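Local coordinates for protein ornithine carbamoyltransferase, mitochondrial (PDB 3SDS) that catalyses the transfer of the carbamoyl group from carbamoyl phosphate to L-ornithine, giving L-citrulline and phosphate in arginine biosynthesis, at residues R24-I29 with E343-N348. Sequence-based numbering, arbitrary orientation.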
loop_
_atom_site.group_PDB
_atom_site.type_symbol
_atom_site.label_atom_id
_atom_site.label_comp_id
_atom_site.label_asym_id
_atom_site.label_seq_id
_atom_site.Cartn_x
_atom_site.Cartn_y
_atom_site.Cartn_z
ATOM N N ARG A 24 8.583 -23.841 9.376
ATOM C CA ARG A 24 9.770 -24.058 8.547
ATOM C C ARG A 24 10.039 -22.794 7.740
ATOM O O ARG A 24 9.125 -22.248 7.114
ATOM C CB ARG A 24 9.536 -25.245 7.607
ATOM C CG ARG A 24 10.780 -25.811 6.963
ATOM C CD ARG A 24 10.515 -26.456 5.589
ATOM N NE ARG A 24 11.793 -26.752 4.941
ATOM C CZ ARG A 24 12.006 -27.706 4.036
ATOM N NH1 ARG A 24 11.013 -28.478 3.610
ATOM N NH2 ARG A 24 13.228 -27.883 3.540
ATOM N N HIS A 25 11.282 -22.325 7.747
ATOM C CA HIS A 25 11.628 -21.095 7.039
ATOM C C HIS A 25 12.437 -21.358 5.731
ATOM O O HIS A 25 13.004 -22.444 5.544
ATOM C CB HIS A 25 12.352 -20.127 7.988
ATOM C CG HIS A 25 11.677 -19.962 9.321
ATOM N ND1 HIS A 25 10.493 -19.271 9.482
ATOM C CD2 HIS A 25 12.028 -20.390 10.560
ATOM C CE1 HIS A 25 10.138 -19.297 10.757
ATOM N NE2 HIS A 25 11.052 -19.966 11.433
ATOM N N LEU A 26 12.455 -20.385 4.818
ATOM C CA LEU A 26 13.371 -20.424 3.689
ATOM C C LEU A 26 14.403 -19.290 3.832
ATOM O O LEU A 26 14.104 -18.134 3.494
ATOM C CB LEU A 26 12.617 -20.321 2.363
ATOM C CG LEU A 26 13.459 -20.378 1.072
ATOM C CD1 LEU A 26 14.221 -21.703 0.925
ATOM C CD2 LEU A 26 12.642 -20.130 -0.182
ATOM N N LEU A 27 15.599 -19.608 4.349
ATOM C CA LEU A 27 16.671 -18.592 4.525
ATOM C C LEU A 27 17.777 -18.635 3.450
ATOM O O LEU A 27 18.446 -17.613 3.196
ATOM C CB LEU A 27 17.299 -18.673 5.931
ATOM C CG LEU A 27 16.385 -18.656 7.178
ATOM C CD1 LEU A 27 17.215 -18.516 8.434
ATOM C CD2 LEU A 27 15.327 -17.535 7.126
ATOM N N SER A 28 17.936 -19.814 2.826
ATOM C CA SER A 28 19.024 -20.127 1.884
ATOM C C SER A 28 18.720 -21.432 1.153
ATOM O O SER A 28 18.049 -22.305 1.703
ATOM C CB SER A 28 20.353 -20.299 2.647
ATOM O OG SER A 28 21.371 -20.845 1.814
ATOM N N ILE A 29 19.255 -21.591 -0.056
ATOM C CA ILE A 29 19.193 -22.873 -0.764
ATOM C C ILE A 29 19.821 -24.016 0.053
ATOM O O ILE A 29 19.507 -25.199 -0.152
ATOM C CB ILE A 29 19.891 -22.814 -2.138
ATOM C CG1 ILE A 29 19.462 -21.588 -2.952
ATOM C CG2 ILE A 29 19.649 -24.093 -2.921
ATOM C CD1 ILE A 29 17.952 -21.464 -3.205
ATOM N N GLU A 343 3.538 -20.828 -2.248
ATOM C CA GLU A 343 2.693 -22.031 -2.168
ATOM C C GLU A 343 3.318 -23.097 -1.267
ATOM O O GLU A 343 2.619 -23.714 -0.441
ATOM C CB GLU A 343 2.408 -22.655 -3.539
ATOM C CG GLU A 343 1.280 -23.697 -3.520
ATOM C CD GLU A 343 1.493 -24.830 -4.518
ATOM O OE1 GLU A 343 2.495 -24.771 -5.270
ATOM O OE2 GLU A 343 0.659 -25.787 -4.544
ATOM N N ALA A 344 4.627 -23.304 -1.434
ATOM C CA ALA A 344 5.336 -24.361 -0.726
ATOM C C ALA A 344 5.427 -24.114 0.781
ATOM O O ALA A 344 5.194 -25.027 1.594
ATOM C CB ALA A 344 6.700 -24.526 -1.304
ATOM N N PHE A 345 5.767 -22.882 1.153
ATOM C CA PHE A 345 6.076 -22.585 2.545
ATOM C C PHE A 345 4.865 -22.129 3.350
ATOM O O PHE A 345 4.767 -22.454 4.534
ATOM C CB PHE A 345 7.283 -21.637 2.672
ATOM C CG PHE A 345 8.609 -22.329 2.422
ATOM C CD1 PHE A 345 9.343 -22.870 3.482
ATOM C CD2 PHE A 345 9.099 -22.486 1.122
ATOM C CE1 PHE A 345 10.543 -23.533 3.254
ATOM C CE2 PHE A 345 10.317 -23.148 0.878
ATOM C CZ PHE A 345 11.032 -23.677 1.943
ATOM N N VAL A 346 3.935 -21.421 2.707
ATOM C CA VAL A 346 2.757 -20.909 3.408
ATOM C C VAL A 346 1.528 -21.842 3.286
ATOM O O VAL A 346 0.941 -22.236 4.295
ATOM C CB VAL A 346 2.400 -19.474 2.976
ATOM C CG1 VAL A 346 1.328 -18.889 3.920
ATOM C CG2 VAL A 346 3.656 -18.597 2.950
ATOM N N VAL A 347 1.145 -22.191 2.059
ATOM C CA VAL A 347 -0.028 -23.025 1.848
ATOM C C VAL A 347 0.243 -24.480 2.213
ATOM O O VAL A 347 -0.552 -25.074 2.929
ATOM C CB VAL A 347 -0.561 -22.930 0.404
ATOM C CG1 VAL A 347 -1.902 -23.650 0.275
ATOM C CG2 VAL A 347 -0.701 -21.484 -0.002
ATOM N N ASN A 348 1.349 -25.054 1.731
ATOM C CA ASN A 348 1.672 -26.453 2.022
ATOM C C ASN A 348 2.453 -26.625 3.322
ATOM O O ASN A 348 3.010 -27.700 3.615
ATOM C CB ASN A 348 2.393 -27.082 0.841
ATOM C CG ASN A 348 1.511 -27.166 -0.382
ATOM O OD1 ASN A 348 0.278 -27.208 -0.267
ATOM N ND2 ASN A 348 2.126 -27.163 -1.572
HETATM O O HOH W 1 6.751 -23.404 6.151
#
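The ring of F345, reaching out from the last turn of helix 327-347, lies against L26 and R24 of the N-terminal loop 24-29. L26 sits over one face of the ring in a CH-pi contact, its CB 3.9 Å from the ring centroid and only 16° off the normal. With CG of L26 anti to the backbone N (chi1 -179°), the isobutyl branch runs along the CZ/CE2 rim of F345, and CD1 of L26 lies 3.9 Å from CZ of F345. Leucine suits the place because it offers the ring apolar hydrogens and needs no polar partner. R24 meets the ring with its last methylene, CD, 3.7 Å from CE1 of F345, the guanidinium plane turned 66° from the ring plane. The extended chain carries the charge beyond the ring to a salt bridge with E36, on helix 34-51. The backbone O of R24 approaches the ring edge at CD1. A water donates to this oxygen and to O of F345, 2.7 Å away, bridging loop and helix where no direct hydrogen bond links them. Apolar contact and one shared water thus join the C-terminal helix, packed back beside helix 34-51 of the carbamoyl phosphate domain, to the N-terminal loop, while the arginine's charge is met elsewhere.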